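Local coordinates for beta-galactoside alpha-2,6-sialyltransferase (Photobacterium sp., PDB 2Z4T), which probably transfers sialic acid from a CMP-linked donor to the galactose of acceptors such as lactose, forming an alpha-2,6 linkage, at residues A[34-38]-A[190-194]; A[256-261]-A[281-285]; A[378-383]-A[414-419]. One frame throughout, in Å; residues are numbered along the deposited sequence. Where two conformers were deposited one is given.

Contact 1: A[34-38]-A[190-194]; sequences IIDEE and TKHRL
D36 and R193 face each other across the joint between the immunoglobulin-like beta-sandwich domain and the GT-B part of the enzyme. Residues 34-38 leave strand 26-35 of the sandwich through a type II beta turn running from I35 to E38; residues 190-194 link helix 178-190 to strand 194-201. The arginine grips the carboxylate side-on: NE donates to D36 OD1 and NH2 to D36 OD2, each at 2.9 Å. The two bonds reach their acceptors differently. OD2 receives NH2 on its syn lone pair, whereas NE comes to OD1 from above the carboxylate plane, because the two flat groups are turned 44° apart. R193 gets there with CG between its own backbone N and carbonyl carbon (chi1 58°), after which the chain runs straight to NE. Two further bonds steady the pair from the sandwich side: the backbone N of L84 donates to D36 OD1, and D87 makes a salt bridge with R193 NH1. The guanidinium therefore spans two acids, which probably holds its rotation firmly.

Beside this ionic pair the contact is lighter. I35 reaches K191 with its CD1, 3.9 Å from K191 CE, the two chains crossing at about a right angle. E37 extends its chain across toward H192, and R83 touches both residues. A single water bridges here, donating to E37 OE1 at 2.7 Å and accepting from the backbone N of H192 at 2.9 Å.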
ATOM      1  N   ILE A  34      -1.686 -13.076 -21.847  1.00 47.80           N
ATOM      2  CA  ILE A  34      -2.717 -13.999 -22.349  1.00 46.77           C
ATOM      3  C   ILE A  34      -3.203 -14.970 -21.307  1.00 46.56           C
ATOM      4  O   ILE A  34      -2.459 -15.804 -20.798  1.00 47.55           O
ATOM      5  CB  ILE A  34      -2.967 -14.282 -23.880  1.00 47.12           C
ATOM      6  CG1 ILE A  34      -2.676 -15.735 -24.277  1.00 47.24           C
ATOM      7  CG2 ILE A  34      -2.421 -13.170 -24.766  1.00 46.02           C
ATOM      8  CD1 ILE A  34      -3.280 -16.130 -25.601  1.00 46.25           C
ATOM      9  N   ILE A  35      -4.456 -14.750 -20.929  1.00 45.83           N
ATOM     10  CA  ILE A  35      -5.143 -15.591 -19.965  1.00 45.20           C
ATOM     11  C   ILE A  35      -6.137 -16.507 -20.654  1.00 45.08           C
ATOM     12  O   ILE A  35      -6.540 -16.247 -21.788  1.00 44.60           O
ATOM     13  CB  ILE A  35      -5.874 -14.764 -18.902  1.00 45.15           C
ATOM     14  CG1 ILE A  35      -6.999 -13.933 -19.541  1.00 45.77           C
ATOM     15  CG2 ILE A  35      -4.894 -13.889 -18.168  1.00 45.02           C
ATOM     16  CD1 ILE A  35      -7.995 -13.341 -18.548  1.00 45.49           C
ATOM     17  N   ASP A  36      -6.531 -17.574 -19.954  1.00 45.13           N
ATOM     18  CA  ASP A  36      -7.500 -18.540 -20.450  1.00 45.39           C
ATOM     19  C   ASP A  36      -8.685 -17.827 -21.082  1.00 45.75           C
ATOM     20  O   ASP A  36      -9.244 -16.909 -20.491  1.00 46.49           O
ATOM     21  CB  ASP A  36      -7.979 -19.452 -19.313  1.00 45.28           C
ATOM     22  CG  ASP A  36      -6.855 -20.312 -18.725  1.00 45.66           C
ATOM     23  OD1 ASP A  36      -7.162 -21.418 -18.220  1.00 44.13           O
ATOM     24  OD2 ASP A  36      -5.668 -19.888 -18.768  1.00 46.54           O
ATOM     25  N   GLU A  37      -9.049 -18.245 -22.293  1.00 46.19           N
ATOM     26  CA  GLU A  37     -10.262 -17.766 -23.010  1.00 46.47           C
ATOM     27  C   GLU A  37     -10.119 -16.371 -23.575  1.00 46.59           C
ATOM     28  O   GLU A  37     -11.067 -15.836 -24.142  1.00 46.90           O
ATOM     29  CB  GLU A  37     -11.550 -17.879 -22.165  1.00 45.78           C
ATOM     30  CG  GLU A  37     -11.584 -19.143 -21.348  1.00 46.49           C
ATOM     31  CD  GLU A  37     -12.959 -19.550 -20.922  1.00 47.40           C
ATOM     32  OE1 GLU A  37     -13.273 -19.407 -19.726  1.00 49.87           O
ATOM     33  OE2 GLU A  37     -13.718 -20.043 -21.772  1.00 47.73           O
ATOM     34  N   GLU A  38      -8.944 -15.779 -23.419  1.00 46.90           N
ATOM     35  CA  GLU A  38      -8.705 -14.478 -24.003  1.00 47.45           C
ATOM     36  C   GLU A  38      -8.631 -14.615 -25.523  1.00 47.88           C
ATOM     37  O   GLU A  38      -8.016 -15.549 -26.059  1.00 47.55           O
ATOM     38  CB  GLU A  38      -7.435 -13.831 -23.449  1.00 47.22           C
ATOM     39  CG  GLU A  38      -7.201 -12.409 -23.962  1.00 47.17           C
ATOM     40  CD  GLU A  38      -5.976 -11.744 -23.348  1.00 48.03           C
ATOM     41  OE1 GLU A  38      -5.529 -12.179 -22.253  1.00 49.99           O
ATOM     42  OE2 GLU A  38      -5.456 -10.782 -23.967  1.00 47.76           O
ATOM     43  N   THR A 190     -17.053 -16.476 -13.543  1.00 51.15           N
ATOM     44  CA  THR A 190     -16.858 -16.195 -14.954  1.00 51.74           C
ATOM     45  C   THR A 190     -15.522 -16.725 -15.477  1.00 51.49           C
ATOM     46  O   THR A 190     -15.406 -17.063 -16.644  1.00 52.32           O
ATOM     47  CB  THR A 190     -17.030 -14.656 -15.163  1.00 52.07           C
ATOM     48  OG1 THR A 190     -18.419 -14.382 -15.398  1.00 52.93           O
ATOM     49  CG2 THR A 190     -16.180 -14.077 -16.298  1.00 52.97           C
ATOM     50  N   LYS A 191     -14.525 -16.813 -14.612  1.00 50.90           N
ATOM     51  CA  LYS A 191     -13.212 -17.288 -15.013  1.00 50.54           C
ATOM     52  C   LYS A 191     -13.069 -18.783 -14.741  1.00 50.15           C
ATOM     53  O   LYS A 191     -13.502 -19.286 -13.689  1.00 50.55           O
ATOM     54  CB  LYS A 191     -12.127 -16.487 -14.292  1.00 50.67           C
ATOM     55  CG  LYS A 191     -12.119 -15.005 -14.683  1.00 51.01           C
ATOM     56  CD  LYS A 191     -11.970 -14.874 -16.184  1.00 53.90           C
ATOM     57  CE  LYS A 191     -11.398 -13.531 -16.577  1.00 56.02           C
ATOM     58  NZ  LYS A 191     -12.434 -12.488 -16.454  1.00 56.44           N
ATOM     59  N   HIS A 192     -12.467 -19.519 -15.661  1.00 49.18           N
ATOM     60  CA  HIS A 192     -12.485 -20.940 -15.387  0.50 48.86           C
ATOM     61  C   HIS A 192     -11.542 -21.433 -14.309  1.00 48.32           C
ATOM     62  O   HIS A 192     -11.931 -22.357 -13.584  1.00 48.58           O
ATOM     63  CB  HIS A 192     -12.689 -21.830 -16.621  0.50 48.92           C
ATOM     64  CG  HIS A 192     -14.126 -21.886 -17.028  0.50 48.87           C
ATOM     65  ND1 HIS A 192     -14.936 -22.966 -16.761  0.50 49.06           N
ATOM     66  CD2 HIS A 192     -14.928 -20.940 -17.574  0.50 48.37           C
ATOM     67  CE1 HIS A 192     -16.162 -22.703 -17.175  0.50 48.68           C
ATOM     68  NE2 HIS A 192     -16.183 -21.481 -17.671  0.50 48.41           N
ATOM     69  N   ARG A 193     -10.387 -20.793 -14.137  1.00 47.53           N
ATOM     70  CA  ARG A 193      -9.558 -20.947 -12.943  1.00 46.39           C
ATOM     71  C   ARG A 193      -9.163 -19.498 -12.605  1.00 46.35           C
ATOM     72  O   ARG A 193      -9.067 -18.671 -13.508  1.00 46.26           O
ATOM     73  CB  ARG A 193      -8.327 -21.831 -13.201  1.00 46.13           C
ATOM     74  CG  ARG A 193      -7.420 -21.301 -14.321  1.00 45.87           C
ATOM     75  CD  ARG A 193      -6.187 -22.145 -14.562  1.00 45.21           C
ATOM     76  NE  ARG A 193      -5.518 -21.718 -15.796  1.00 43.72           N
ATOM     77  CZ  ARG A 193      -4.198 -21.769 -16.001  1.00 44.28           C
ATOM     78  NH1 ARG A 193      -3.377 -22.223 -15.042  1.00 43.77           N
ATOM     79  NH2 ARG A 193      -3.688 -21.352 -17.157  1.00 41.24           N
ATOM     80  N   LEU A 194      -8.964 -19.194 -11.318  1.00 45.48           N
ATOM     81  CA  LEU A 194      -8.674 -17.832 -10.874  1.00 45.00           C
ATOM     82  C   LEU A 194      -7.698 -17.829  -9.705  1.00 44.84           C
ATOM     83  O   LEU A 194      -7.964 -18.445  -8.663  1.00 44.56           O
ATOM     84  CB  LEU A 194      -9.965 -17.077 -10.498  1.00 44.89           C
ATOM     85  CG  LEU A 194      -9.821 -15.569 -10.221  1.00 45.79           C
ATOM     86  CD1 LEU A 194      -9.421 -14.770 -11.494  1.00 44.73           C
ATOM     87  CD2 LEU A 194     -11.085 -14.978  -9.573  1.00 44.48           C
TER
HETATM   88  O   HOH W   1     -11.432 -18.297 -18.115  1.00 45.17           O

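Contact 2: A[256-261]-A[281-285]; sequences GKDYLE and NWQKL
L260 and L285 meet methyl to methyl, L260 CD2 lying 3.8 Å from L285 CD1, and with K257 they bury the most surface here. L260 points from helix 249-265 at the short helical turn 282-285. Its CG is anti to the backbone N (chi1 -174°), which carries CD2 over one face of the W282 indole: a CH-pi contact with the methyl 3.8 Å from the centroid of the six-membered ring and 17° off its normal. W282 itself is fixed in rotation from the far end, where NE1 donates to S205 OG, and F206 and V210 of helix 205-216 also touch L260. All this belongs to the Rossmann-like half of the GT-B fold that carries the parallel strands 194-201, 222-230 and 288-292; helix 249-265 and turn 282-285 pack together in the connection between the last two of those strands, and W282 reaches I227 and L229 on the sheet.

L285 spreads its two methyls between neighbours. While CD1 takes L260, CD2 lies against the side chain of E261, 3.7 Å from E261 CD. K257 closes the outer side: its CD packs on K284 CB at 3.5 Å, and the chain then bends at chi3 and chi4. This turn brings K257 NZ forward along its own helix to E261 OE1 at 3.2 Å, a weakly hydrogen-bonded salt bridge one helical turn on, with L285 CD2 also 3.9 Å from the ammonium nitrogen.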
ATOM      1  N   GLY A 256      -8.843 -18.197  18.182  1.00 42.76           N
ATOM      2  CA  GLY A 256      -8.908 -17.278  17.063  1.00 43.13           C
ATOM      3  C   GLY A 256      -8.990 -17.946  15.690  1.00 43.76           C
ATOM      4  O   GLY A 256      -9.809 -17.542  14.859  1.00 44.01           O
ATOM      5  N   LYS A 257      -8.162 -18.964  15.445  1.00 43.78           N
ATOM      6  CA  LYS A 257      -8.196 -19.686  14.181  1.00 44.22           C
ATOM      7  C   LYS A 257      -9.545 -20.359  13.903  1.00 44.41           C
ATOM      8  O   LYS A 257     -10.093 -20.219  12.810  1.00 44.29           O
ATOM      9  CB  LYS A 257      -7.060 -20.703  14.075  1.00 44.21           C
ATOM     10  CG  LYS A 257      -7.365 -21.851  13.125  1.00 45.91           C
ATOM     11  CD  LYS A 257      -6.121 -22.384  12.485  1.00 50.52           C
ATOM     12  CE  LYS A 257      -6.214 -23.874  12.194  1.00 52.57           C
ATOM     13  NZ  LYS A 257      -7.382 -24.250  11.349  1.00 54.70           N
ATOM     14  N   ASP A 258     -10.063 -21.095  14.884  1.00 44.54           N
ATOM     15  CA  ASP A 258     -11.316 -21.842  14.698  1.00 44.77           C
ATOM     16  C   ASP A 258     -12.459 -20.869  14.454  1.00 44.65           C
ATOM     17  O   ASP A 258     -13.337 -21.112  13.617  1.00 44.19           O
ATOM     18  CB  ASP A 258     -11.628 -22.722  15.917  1.00 44.39           C
ATOM     19  CG  ASP A 258     -10.558 -23.775  16.167  1.00 45.20           C
ATOM     20  OD1 ASP A 258     -10.027 -24.351  15.192  1.00 47.07           O
ATOM     21  OD2 ASP A 258     -10.251 -24.036  17.344  1.00 45.69           O
ATOM     22  N   TYR A 259     -12.415 -19.755  15.181  1.00 44.50           N
ATOM     23  CA  TYR A 259     -13.437 -18.733  15.082  1.00 44.39           C
ATOM     24  C   TYR A 259     -13.441 -18.165  13.669  1.00 44.24           C
ATOM     25  O   TYR A 259     -14.494 -18.156  13.003  1.00 44.18           O
ATOM     26  CB  TYR A 259     -13.220 -17.625  16.116  1.00 43.90           C
ATOM     27  CG  TYR A 259     -14.118 -16.446  15.877  1.00 43.83           C
ATOM     28  CD1 TYR A 259     -15.465 -16.472  16.256  1.00 43.13           C
ATOM     29  CD2 TYR A 259     -13.631 -15.304  15.240  1.00 42.19           C
ATOM     30  CE1 TYR A 259     -16.293 -15.366  16.006  1.00 43.38           C
ATOM     31  CE2 TYR A 259     -14.439 -14.216  14.997  1.00 41.27           C
ATOM     32  CZ  TYR A 259     -15.759 -14.243  15.377  1.00 42.75           C
ATOM     33  OH  TYR A 259     -16.533 -13.139  15.116  1.00 43.65           O
ATOM     34  N   LEU A 260     -12.261 -17.729  13.226  1.00 43.69           N
ATOM     35  CA  LEU A 260     -12.085 -17.159  11.892  1.00 44.02           C
ATOM     36  C   LEU A 260     -12.478 -18.177  10.826  1.00 44.60           C
ATOM     37  O   LEU A 260     -13.226 -17.853   9.897  1.00 45.10           O
ATOM     38  CB  LEU A 260     -10.642 -16.645  11.679  1.00 43.35           C
ATOM     39  CG  LEU A 260     -10.321 -15.896  10.383  1.00 43.23           C
ATOM     40  CD1 LEU A 260     -11.208 -14.678  10.230  1.00 43.06           C
ATOM     41  CD2 LEU A 260      -8.868 -15.461  10.303  1.00 43.45           C
ATOM     42  N   GLU A 261     -11.993 -19.409  10.976  1.00 44.99           N
ATOM     43  CA  GLU A 261     -12.368 -20.499  10.082  1.00 45.86           C
ATOM     44  C   GLU A 261     -13.883 -20.706   9.973  1.00 45.60           C
ATOM     45  O   GLU A 261     -14.406 -20.845   8.871  1.00 45.80           O
ATOM     46  CB  GLU A 261     -11.691 -21.810  10.484  1.00 46.09           C
ATOM     47  CG  GLU A 261     -11.721 -22.838   9.353  1.00 48.58           C
ATOM     48  CD  GLU A 261     -10.829 -24.030   9.603  1.00 52.47           C
ATOM     49  OE1 GLU A 261     -10.508 -24.300  10.789  1.00 54.52           O
ATOM     50  OE2 GLU A 261     -10.453 -24.689   8.607  1.00 53.36           O
ATOM     51  N   ASN A 281      -4.370 -14.682  12.606  1.00 39.75           N
ATOM     52  CA  ASN A 281      -4.572 -16.070  12.197  1.00 39.80           C
ATOM     53  C   ASN A 281      -4.625 -16.284  10.692  1.00 39.98           C
ATOM     54  O   ASN A 281      -4.764 -17.436  10.248  1.00 40.13           O
ATOM     55  CB  ASN A 281      -5.824 -16.664  12.847  1.00 40.00           C
ATOM     56  CG  ASN A 281      -5.545 -17.241  14.201  1.00 40.69           C
ATOM     57  OD1 ASN A 281      -5.893 -16.657  15.224  1.00 43.68           O
ATOM     58  ND2 ASN A 281      -4.895 -18.384  14.224  1.00 41.03           N
ATOM     59  N   TRP A 282      -4.491 -15.211   9.900  1.00 40.02           N
ATOM     60  CA  TRP A 282      -4.529 -15.361   8.433  1.00 40.72           C
ATOM     61  C   TRP A 282      -3.586 -16.461   7.940  1.00 40.87           C
ATOM     62  O   TRP A 282      -3.966 -17.282   7.103  1.00 40.97           O
ATOM     63  CB  TRP A 282      -4.288 -14.031   7.684  1.00 40.84           C
ATOM     64  CG  TRP A 282      -5.373 -13.006   7.939  1.00 41.15           C
ATOM     65  CD1 TRP A 282      -5.226 -11.775   8.528  1.00 40.32           C
ATOM     66  CD2 TRP A 282      -6.774 -13.142   7.649  1.00 40.27           C
ATOM     67  NE1 TRP A 282      -6.441 -11.144   8.616  1.00 39.62           N
ATOM     68  CE2 TRP A 282      -7.406 -11.957   8.078  1.00 40.53           C
ATOM     69  CE3 TRP A 282      -7.547 -14.139   7.049  1.00 39.77           C
ATOM     70  CZ2 TRP A 282      -8.785 -11.749   7.933  1.00 41.61           C
ATOM     71  CZ3 TRP A 282      -8.919 -13.935   6.918  1.00 40.94           C
ATOM     72  CH2 TRP A 282      -9.521 -12.751   7.352  1.00 40.78           C
ATOM     73  N   GLN A 283      -2.386 -16.488   8.506  1.00 40.91           N
ATOM     74  CA  GLN A 283      -1.331 -17.422   8.105  1.00 41.56           C
ATOM     75  C   GLN A 283      -1.638 -18.875   8.446  1.00 41.90           C
ATOM     76  O   GLN A 283      -1.028 -19.790   7.880  1.00 42.52           O
ATOM     77  CB  GLN A 283       0.012 -17.018   8.748  1.00 41.58           C
ATOM     78  CG  GLN A 283       0.199 -17.446  10.216  1.00 40.63           C
ATOM     79  CD  GLN A 283      -0.603 -16.616  11.210  1.00 40.75           C
ATOM     80  OE1 GLN A 283      -1.460 -15.815  10.835  1.00 39.66           O
ATOM     81  NE2 GLN A 283      -0.321 -16.812  12.494  1.00 41.31           N
ATOM     82  N   LYS A 284      -2.561 -19.093   9.380  1.00 41.73           N
ATOM     83  CA  LYS A 284      -2.965 -20.452   9.736  1.00 41.50           C
ATOM     84  C   LYS A 284      -3.975 -21.028   8.751  1.00 41.62           C
ATOM     85  O   LYS A 284      -4.217 -22.226   8.760  1.00 41.66           O
ATOM     86  CB  LYS A 284      -3.562 -20.487  11.143  1.00 41.36           C
ATOM     87  CG  LYS A 284      -2.593 -20.135  12.252  1.00 41.90           C
ATOM     88  CD  LYS A 284      -1.491 -21.169  12.387  1.00 40.92           C
ATOM     89  CE  LYS A 284      -0.252 -20.533  12.954  1.00 43.36           C
ATOM     90  NZ  LYS A 284       0.659 -21.532  13.551  1.00 44.12           N
ATOM     91  N   LEU A 285      -4.567 -20.175   7.908  1.00 42.08           N
ATOM     92  CA  LEU A 285      -5.644 -20.602   7.009  1.00 41.83           C
ATOM     93  C   LEU A 285      -5.326 -20.384   5.550  1.00 42.17           C
ATOM     94  O   LEU A 285      -6.013 -20.930   4.686  1.00 42.81           O
ATOM     95  CB  LEU A 285      -6.960 -19.894   7.346  1.00 41.82           C
ATOM     96  CG  LEU A 285      -7.600 -20.141   8.722  1.00 41.54           C
ATOM     97  CD1 LEU A 285      -8.624 -19.076   9.037  1.00 41.49           C
ATOM     98  CD2 LEU A 285      -8.269 -21.469   8.730  1.00 41.07           C
TER

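Contact 3: A[378-383]-A[414-419]; sequences QINVIN and LIMQNY
Y419 comes at I382 from the opposite direction, so that the phenol end of the ring meets I382 CG2, 3.6 Å from Y419 CZ. The two residues join helix 371-386 to the end of helix 410-417 in the CMP-binding, Rossmann-like half of the GT-B fold, where both helices pack on the parallel sheet: I382 and Y419 rest on L400 and I415 on F402, all on strand 399-403. I382 divides its branches between partners, CG2 going to the phenol and CD1 to I415 CG2 at 3.8 Å. With its CG1 anti to the carbonyl carbon (chi1 -71°), I415 extends CD1 the other way, to Q378 CB at 3.7 Å. The amide of Q378 runs on past this methyl, where OE1 takes the backbone N-H of T362 and NE2 donates to Y374 O; its side chain lies about 7 Å from the bound CMP.

On the outer side I379 crosses both N418 and Y419 obliquely. Its CD1 touches N418 CB at 3.7 Å, and its CG2 is close to both N418 OD1 and the phenol oxygen. N418 OD1 also sits over one face of the Y419 ring, toward the rim. A water ties N418 OD1 to N383 ND2, while N383 OD1 lies at the ring edge. There Y419 OH donates to N383 OD1 at 2.8 Å, from above the carbonyl plane and 58° out of it.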
ATOM      1  N   GLN A 378      -0.667  22.398  18.251  1.00 40.52           N
ATOM      2  CA  GLN A 378       0.400  22.173  17.298  1.00 39.54           C
ATOM      3  C   GLN A 378       1.087  23.489  16.901  1.00 39.03           C
ATOM      4  O   GLN A 378       2.306  23.527  16.698  1.00 38.58           O
ATOM      5  CB  GLN A 378      -0.107  21.374  16.100  1.00 39.11           C
ATOM      6  CG  GLN A 378      -0.442  19.916  16.470  1.00 39.49           C
ATOM      7  CD  GLN A 378      -1.047  19.116  15.321  1.00 39.66           C
ATOM      8  OE1 GLN A 378      -0.332  18.641  14.431  1.00 39.47           O
ATOM      9  NE2 GLN A 378      -2.372  18.948  15.345  1.00 38.81           N
ATOM     10  N   ILE A 379       0.298  24.559  16.811  1.00 38.29           N
ATOM     11  CA  ILE A 379       0.826  25.900  16.641  1.00 37.23           C
ATOM     12  C   ILE A 379       1.787  26.201  17.797  1.00 37.80           C
ATOM     13  O   ILE A 379       2.894  26.720  17.598  1.00 37.69           O
ATOM     14  CB  ILE A 379      -0.304  26.934  16.565  1.00 37.36           C
ATOM     15  CG1 ILE A 379      -0.984  26.854  15.183  1.00 36.74           C
ATOM     16  CG2 ILE A 379       0.233  28.360  16.840  1.00 36.80           C
ATOM     17  CD1 ILE A 379      -2.264  27.696  15.029  1.00 36.39           C
ATOM     18  N   ASN A 380       1.389  25.825  19.005  1.00 37.48           N
ATOM     19  CA  ASN A 380       2.255  26.035  20.129  1.00 37.22           C
ATOM     20  C   ASN A 380       3.535  25.190  20.052  1.00 37.23           C
ATOM     21  O   ASN A 380       4.612  25.649  20.477  1.00 37.75           O
ATOM     22  CB  ASN A 380       1.521  25.821  21.450  1.00 36.89           C
ATOM     23  CG  ASN A 380       2.325  26.315  22.629  1.00 35.92           C
ATOM     24  OD1 ASN A 380       2.684  27.481  22.685  1.00 35.78           O
ATOM     25  ND2 ASN A 380       2.635  25.432  23.558  1.00 34.96           N
ATOM     26  N   VAL A 381       3.432  23.979  19.511  1.00 36.74           N
ATOM     27  CA  VAL A 381       4.615  23.135  19.355  1.00 36.61           C
ATOM     28  C   VAL A 381       5.566  23.722  18.311  1.00 37.34           C
ATOM     29  O   VAL A 381       6.771  23.813  18.564  1.00 37.73           O
ATOM     30  CB  VAL A 381       4.278  21.672  19.053  1.00 36.41           C
ATOM     31  CG1 VAL A 381       5.549  20.859  18.811  1.00 35.19           C
ATOM     32  CG2 VAL A 381       3.484  21.092  20.199  1.00 34.96           C
ATOM     33  N   ILE A 382       5.030  24.144  17.159  1.00 37.72           N
ATOM     34  CA  ILE A 382       5.843  24.828  16.144  1.00 37.71           C
ATOM     35  C   ILE A 382       6.557  26.029  16.792  1.00 38.17           C
ATOM     36  O   ILE A 382       7.758  26.232  16.594  1.00 38.62           O
ATOM     37  CB  ILE A 382       4.999  25.249  14.906  1.00 37.79           C
ATOM     38  CG1 ILE A 382       4.493  24.005  14.162  1.00 37.58           C
ATOM     39  CG2 ILE A 382       5.800  26.131  13.939  1.00 36.37           C
ATOM     40  CD1 ILE A 382       3.330  24.249  13.280  1.00 34.02           C
ATOM     41  N   ASN A 383       5.824  26.793  17.593  1.00 38.46           N
ATOM     42  CA  ASN A 383       6.381  27.983  18.236  1.00 38.82           C
ATOM     43  C   ASN A 383       7.532  27.679  19.158  1.00 38.72           C
ATOM     44  O   ASN A 383       8.526  28.399  19.177  1.00 38.52           O
ATOM     45  CB  ASN A 383       5.301  28.784  18.955  1.00 38.74           C
ATOM     46  CG  ASN A 383       4.409  29.518  17.986  1.00 39.13           C
ATOM     47  OD1 ASN A 383       4.773  29.689  16.821  1.00 39.50           O
ATOM     48  ND2 ASN A 383       3.232  29.942  18.447  1.00 39.46           N
ATOM     49  N   LEU A 414      -6.015  25.524   9.680  1.00 44.31           N
ATOM     50  CA  LEU A 414      -5.780  26.405  10.828  1.00 44.65           C
ATOM     51  C   LEU A 414      -4.292  26.632  11.107  1.00 44.88           C
ATOM     52  O   LEU A 414      -3.872  27.772  11.321  1.00 45.22           O
ATOM     53  CB  LEU A 414      -6.470  25.877  12.084  1.00 44.63           C
ATOM     54  CG  LEU A 414      -7.994  26.022  12.104  1.00 44.91           C
ATOM     55  CD1 LEU A 414      -8.602  25.126  13.151  1.00 41.27           C
ATOM     56  CD2 LEU A 414      -8.417  27.492  12.330  1.00 43.51           C
ATOM     57  N   ILE A 415      -3.507  25.549  11.093  1.00 44.68           N
ATOM     58  CA  ILE A 415      -2.057  25.625  11.310  1.00 44.35           C
ATOM     59  C   ILE A 415      -1.425  26.427  10.190  1.00 44.92           C
ATOM     60  O   ILE A 415      -0.558  27.256  10.421  1.00 45.04           O
ATOM     61  CB  ILE A 415      -1.395  24.216  11.376  1.00 43.80           C
ATOM     62  CG1 ILE A 415      -1.785  23.494  12.657  1.00 42.92           C
ATOM     63  CG2 ILE A 415       0.115  24.308  11.289  1.00 42.57           C
ATOM     64  CD1 ILE A 415      -1.426  22.019  12.652  1.00 42.53           C
ATOM     65  N   MET A 416      -1.897  26.188   8.981  1.00 45.94           N
ATOM     66  CA  MET A 416      -1.325  26.774   7.789  1.00 47.28           C
ATOM     67  C   MET A 416      -1.516  28.283   7.751  1.00 47.60           C
ATOM     68  O   MET A 416      -0.579  29.010   7.425  1.00 47.53           O
ATOM     69  CB  MET A 416      -1.914  26.098   6.551  1.00 48.02           C
ATOM     70  CG  MET A 416      -1.021  26.078   5.330  1.00 50.77           C
ATOM     71  SD  MET A 416       0.719  25.569   5.532  1.00 56.03           S
ATOM     72  CE  MET A 416       1.400  26.737   4.331  1.00 49.61           C
ATOM     73  N   GLN A 417      -2.705  28.767   8.112  1.00 48.00           N
ATOM     74  CA  GLN A 417      -2.939  30.212   8.037  1.00 48.43           C
ATOM     75  C   GLN A 417      -2.334  30.995   9.202  1.00 47.80           C
ATOM     76  O   GLN A 417      -2.297  32.228   9.195  1.00 47.80           O
ATOM     77  CB  GLN A 417      -4.413  30.564   7.797  1.00 49.04           C
ATOM     78  CG  GLN A 417      -5.419  29.897   8.712  1.00 51.91           C
ATOM     79  CD  GLN A 417      -6.791  29.699   8.044  1.00 54.34           C
ATOM     80  OE1 GLN A 417      -6.905  29.658   6.807  1.00 54.87           O
ATOM     81  NE2 GLN A 417      -7.832  29.562   8.865  1.00 54.13           N
ATOM     82  N   ASN A 418      -1.811  30.269  10.181  1.00 46.71           N
ATOM     83  CA  ASN A 418      -1.041  30.910  11.227  1.00 45.60           C
ATOM     84  C   ASN A 418       0.367  31.349  10.796  1.00 44.65           C
ATOM     85  O   ASN A 418       0.983  32.156  11.486  1.00 43.80           O
ATOM     86  CB  ASN A 418      -0.957  30.018  12.469  1.00 45.26           C
ATOM     87  CG  ASN A 418      -0.703  30.820  13.718  1.00 45.32           C
ATOM     88  OD1 ASN A 418       0.349  30.705  14.355  1.00 44.60           O
ATOM     89  ND2 ASN A 418      -1.650  31.681  14.052  1.00 44.56           N
ATOM     90  N   TYR A 419       0.860  30.811   9.673  1.00 44.14           N
ATOM     91  CA  TYR A 419       2.248  31.038   9.226  1.00 43.90           C
ATOM     92  C   TYR A 419       2.382  31.417   7.759  1.00 44.64           C
ATOM     93  O   TYR A 419       2.468  30.546   6.911  1.00 44.49           O
ATOM     94  CB  TYR A 419       3.136  29.823   9.507  1.00 42.79           C
ATOM     95  CG  TYR A 419       3.187  29.428  10.959  1.00 41.50           C
ATOM     96  CD1 TYR A 419       4.047  30.084  11.864  1.00 38.21           C
ATOM     97  CD2 TYR A 419       2.366  28.406  11.434  1.00 37.94           C
ATOM     98  CE1 TYR A 419       4.090  29.724  13.203  1.00 38.77           C
ATOM     99  CE2 TYR A 419       2.398  28.028  12.768  1.00 40.01           C
ATOM    100  CZ  TYR A 419       3.257  28.685  13.662  1.00 41.56           C
ATOM    101  OH  TYR A 419       3.260  28.286  14.994  1.00 40.00           O
TER
HETATM  102  O   HOH W   2       1.266  31.545  16.914  1.00 30.04           O

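The three contacts follow one another along the chain without overlap and sample three regions of the molecule. Contact 1 joins the N-terminal sandwich to the GT-B body, contact 2 lies in the first Rossmann-like half, and contact 3 in the second, beside the six-stranded parallel sheet. The centres of contacts 1 and 2 are 30 Å apart; contact 3 lies 46 Å from contact 2 and 55 Å from contact 1, on the other side of the chain's centre from contact 1. Strand 194-201, which starts at contact 1, belongs to the same large sheet that contact 2 packs on through W282. Of the three, contact 3 alone approaches an annotated site, that of CMP.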